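Local coordinates for hypothetical UPF0334 kinase-like protein AQ_1292 (Aquifex aeolicus, PDB 1YE8) that hydrolyses nucleoside triphosphates such as ATP, GTP, CTP, TTP and UTP to the diphosphate and phosphate, without kinase activity, at residues A[29-34]-A[103-108]. Sequence-based numbering, arbitrary orientation.
Sequences IGFWTE and IIIDEI
Residues 29-33 run parallel to 103-107, their end-to-end directions only 7° apart, and three backbone bonds join them: Ile104 N to Ile29 O, Phe31 N to Ile104 O and Asp106 N to Phe31 O, each 2.9 to 3.0 Å. Gly30 marks the corner between two sheets. Its backbone angles call for glycine, and a CB would clash with Ile104 O, which its CA approaches to 3.3 Å. Ile104, on the other face from Ile105, rests CG2 on Phe31 O and CG1 beside the backbone of Ile29; a branched aliphatic chain suits this buried strand. Phe31 holds CG between its backbone N and carbonyl carbon (chi1 72°), which turns its ring toward Ile105 and Asp106: CZ lies 4.0 Å from Ile105 CG2 and CE1 3.3 Å from Asp106 O. Thr33 and Asp106 take over where the regular pairing stops. Thr33 N gives a nearly straight bond (166°) to Asp106 OD2, reaching it from above the carboxylate plane, while Thr33 OG1 donates to Asp106 O, the carbonyl of the cis peptide that leads into Glu107, at 2.8 Å. The short, two-oxygen aspartate fits because OD2 also bonds Thr14 OG1 of the P-loop and OD1 bonds Thr136 OG1. With an alanine in place of Asp106, Thr33 N, Thr14 OG1 and Thr136 OG1 would probably lose this shared partner, though Thr14 OG1 would keep its bond to Thr33 O. The carboxylate lies about 4 Å from a bound magnesium ion, consistent with the Walker B aspartate of P-loop NTPases. Strand 102-105 is flanked by strand 132-136 in the parallel RecA-like core, Ile104 also touches Val17 of helix 13-24, and beyond Gly30 strand 31-36 passes into the antiparallel sheet beside strand 46-51.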
ATOM      1  N   ILE A  29       1.812  -9.816   4.768  1.00  9.99           N
ATOM      2  CA  ILE A  29       1.853 -10.300   3.376  1.00  9.78           C
ATOM      3  C   ILE A  29       1.351  -9.189   2.456  1.00  8.49           C
ATOM      4  O   ILE A  29       0.254  -8.660   2.666  1.00  8.57           O
ATOM      5  CB  ILE A  29       0.997 -11.581   3.164  1.00 10.42           C
ATOM      6  CG1 ILE A  29       1.275 -12.663   4.221  1.00 13.10           C
ATOM      7  CG2 ILE A  29       1.207 -12.113   1.760  1.00 10.78           C
ATOM      8  CD1 ILE A  29       0.155 -13.755   4.307  1.00 15.30           C
ATOM      9  N   GLY A  30       2.128  -8.840   1.435  1.00  8.39           N
ATOM     10  CA  GLY A  30       1.708  -7.799   0.505  1.00  8.21           C
ATOM     11  C   GLY A  30       2.888  -7.137  -0.172  1.00  8.01           C
ATOM     12  O   GLY A  30       3.860  -7.801  -0.538  1.00  9.01           O
ATOM     13  N   PHE A  31       2.826  -5.820  -0.332  1.00  8.02           N
ATOM     14  CA  PHE A  31       3.889  -5.116  -1.019  1.00  8.34           C
ATOM     15  C   PHE A  31       3.974  -3.679  -0.583  1.00  8.18           C
ATOM     16  O   PHE A  31       2.987  -3.097  -0.061  1.00  7.98           O
ATOM     17  CB  PHE A  31       3.734  -5.222  -2.557  1.00  8.31           C
ATOM     18  CG  PHE A  31       2.580  -4.408  -3.118  1.00  7.51           C
ATOM     19  CD1 PHE A  31       2.717  -3.052  -3.371  1.00  7.25           C
ATOM     20  CD2 PHE A  31       1.345  -5.007  -3.358  1.00  9.06           C
ATOM     21  CE1 PHE A  31       1.660  -2.307  -3.876  1.00  8.58           C
ATOM     22  CE2 PHE A  31       0.278  -4.257  -3.852  1.00  9.51           C
ATOM     23  CZ  PHE A  31       0.444  -2.909  -4.119  1.00  8.31           C
ATOM     24  N   TRP A  32       5.135  -3.092  -0.863  1.00  8.20           N
ATOM     25  CA  TRP A  32       5.322  -1.654  -0.753  1.00  8.25           C
ATOM     26  C   TRP A  32       5.990  -1.115  -2.004  1.00  9.44           C
ATOM     27  O   TRP A  32       6.329  -1.882  -2.921  1.00  9.60           O
ATOM     28  CB  TRP A  32       6.080  -1.253   0.529  1.00  9.26           C
ATOM     29  CG  TRP A  32       7.477  -1.828   0.638  1.00 11.05           C
ATOM     30  CD1 TRP A  32       8.644  -1.249   0.217  1.00 12.57           C
ATOM     31  CD2 TRP A  32       7.830  -3.099   1.190  1.00 12.12           C
ATOM     32  NE1 TRP A  32       9.705  -2.084   0.486  1.00 13.35           N
ATOM     33  CE2 TRP A  32       9.234  -3.228   1.078  1.00 13.00           C
ATOM     34  CE3 TRP A  32       7.103  -4.144   1.781  1.00 13.05           C
ATOM     35  CZ2 TRP A  32       9.929  -4.368   1.539  1.00 14.18           C
ATOM     36  CZ3 TRP A  32       7.795  -5.278   2.223  1.00 14.98           C
ATOM     37  CH2 TRP A  32       9.187  -5.365   2.102  1.00 15.00           C
ATOM     38  N   THR A  33       6.118   0.205  -2.070  1.00  9.80           N
ATOM     39  CA  THR A  33       6.600   0.861  -3.280  1.00 11.24           C
ATOM     40  C   THR A  33       7.757   1.785  -2.927  1.00 12.21           C
ATOM     41  O   THR A  33       7.601   2.706  -2.118  1.00 14.40           O
ATOM     42  CB  THR A  33       5.438   1.630  -3.948  1.00 11.49           C
ATOM     43  OG1 THR A  33       4.461   0.690  -4.422  1.00 13.03           O
ATOM     44  CG2 THR A  33       5.904   2.361  -5.222  1.00 13.12           C
ATOM     45  N   GLU A  34       8.923   1.511  -3.500  1.00 12.50           N
ATOM     46  CA  GLU A  34      10.114   2.290  -3.202  1.00 14.04           C
ATOM     47  C   GLU A  34      10.514   3.153  -4.371  1.00 13.34           C
ATOM     48  O   GLU A  34      10.347   2.773  -5.525  1.00 12.88           O
ATOM     49  CB  GLU A  34      11.268   1.367  -2.844  1.00 15.16           C
ATOM     50  CG  GLU A  34      11.145   0.772  -1.445  1.00 18.38           C
ATOM     51  CD  GLU A  34      12.416   0.096  -0.953  1.00 21.86           C
ATOM     52  OE1 GLU A  34      13.511   0.341  -1.517  1.00 24.62           O
ATOM     53  OE2 GLU A  34      12.312  -0.707   0.004  1.00 23.03           O
ATOM     54  N   ILE A 103      -2.581  -7.788   5.730  1.00  8.71           N
ATOM     55  CA  ILE A 103      -2.341  -7.470   4.321  1.00  8.18           C
ATOM     56  C   ILE A 103      -1.656  -6.116   4.234  1.00  8.00           C
ATOM     57  O   ILE A 103      -2.080  -5.173   4.898  1.00  9.06           O
ATOM     58  CB  ILE A 103      -3.680  -7.452   3.542  1.00  8.18           C
ATOM     59  CG1 ILE A 103      -4.400  -8.807   3.725  1.00  8.46           C
ATOM     60  CG2 ILE A 103      -3.425  -7.132   2.068  1.00  8.34           C
ATOM     61  CD1 ILE A 103      -5.802  -8.834   3.144  1.00  9.77           C
ATOM     62  N   ILE A 104      -0.620  -6.018   3.396  1.00  7.96           N
ATOM     63  CA  ILE A 104       0.187  -4.791   3.277  1.00  7.80           C
ATOM     64  C   ILE A 104       0.027  -4.195   1.881  1.00  8.42           C
ATOM     65  O   ILE A 104       0.283  -4.880   0.896  1.00  7.58           O
ATOM     66  CB  ILE A 104       1.686  -5.097   3.529  1.00  8.24           C
ATOM     67  CG1 ILE A 104       1.889  -5.836   4.859  1.00 10.02           C
ATOM     68  CG2 ILE A 104       2.513  -3.832   3.407  1.00  8.84           C
ATOM     69  CD1 ILE A 104       1.537  -5.065   6.136  1.00 10.95           C
ATOM     70  N   ILE A 105      -0.414  -2.936   1.793  1.00  7.94           N
ATOM     71  CA  ILE A 105      -0.649  -2.318   0.474  1.00  7.75           C
ATOM     72  C   ILE A 105      -0.103  -0.888   0.463  1.00  7.46           C
ATOM     73  O   ILE A 105      -0.801   0.060   0.872  1.00  8.43           O
ATOM     74  CB  ILE A 105      -2.174  -2.294   0.105  1.00  7.86           C
ATOM     75  CG1 ILE A 105      -2.877  -3.629   0.425  1.00  8.52           C
ATOM     76  CG2 ILE A 105      -2.331  -1.941  -1.390  1.00  9.06           C
ATOM     77  CD1 ILE A 105      -4.368  -3.625   0.079  1.00 10.01           C
ATOM     78  N   ASP A 106       1.126  -0.708  -0.007  1.00  8.71           N
ATOM     79  CA  ASP A 106       1.693   0.640  -0.152  1.00  8.79           C
ATOM     80  C   ASP A 106       2.084   0.755  -1.623  1.00  9.35           C
ATOM     81  O   ASP A 106       3.028   0.085  -2.062  1.00  9.54           O
ATOM     82  CB  ASP A 106       2.906   0.817   0.782  1.00  9.52           C
ATOM     83  CG  ASP A 106       3.728   2.041   0.452  1.00 10.13           C
ATOM     84  OD1 ASP A 106       3.174   3.170   0.475  1.00 12.50           O
ATOM     85  OD2 ASP A 106       4.937   1.968   0.169  1.00 10.69           O
ATOM     86  N   GLU A 107       1.395   1.575  -2.418  1.00 10.95           N
ATOM     87  CA  GLU A 107       0.427   2.585  -2.040  1.00 11.27           C
ATOM     88  C   GLU A 107      -0.838   2.415  -2.874  1.00 10.98           C
ATOM     89  O   GLU A 107      -0.790   2.015  -4.056  1.00 11.44           O
ATOM     90  CB  GLU A 107       1.043   3.968  -2.316  1.00 11.95           C
ATOM     91  CG  GLU A 107       0.138   5.133  -1.960  1.00 13.02           C
ATOM     92  CD  GLU A 107       0.846   6.458  -1.807  1.00 16.99           C
ATOM     93  OE1 GLU A 107       2.085   6.555  -1.848  1.00 19.57           O
ATOM     94  OE2 GLU A 107       0.147   7.457  -1.629  1.00 19.45           O
ATOM     95  N   ILE A 108      -1.979   2.748  -2.285  1.00 10.80           N
ATOM     96  CA  ILE A 108      -3.192   2.913  -3.063  1.00 11.15           C
ATOM     97  C   ILE A 108      -3.140   4.335  -3.617  1.00 10.72           C
ATOM     98  O   ILE A 108      -3.790   5.260  -3.103  1.00 10.79           O
ATOM     99  CB  ILE A 108      -4.456   2.627  -2.226  1.00 11.32           C
ATOM    100  CG1 ILE A 108      -4.341   1.249  -1.547  1.00 12.89           C
ATOM    101  CG2 ILE A 108      -5.735   2.714  -3.101  1.00 13.22           C
ATOM    102  CD1 ILE A 108      -5.380   0.982  -0.535  1.00 14.59           C
TER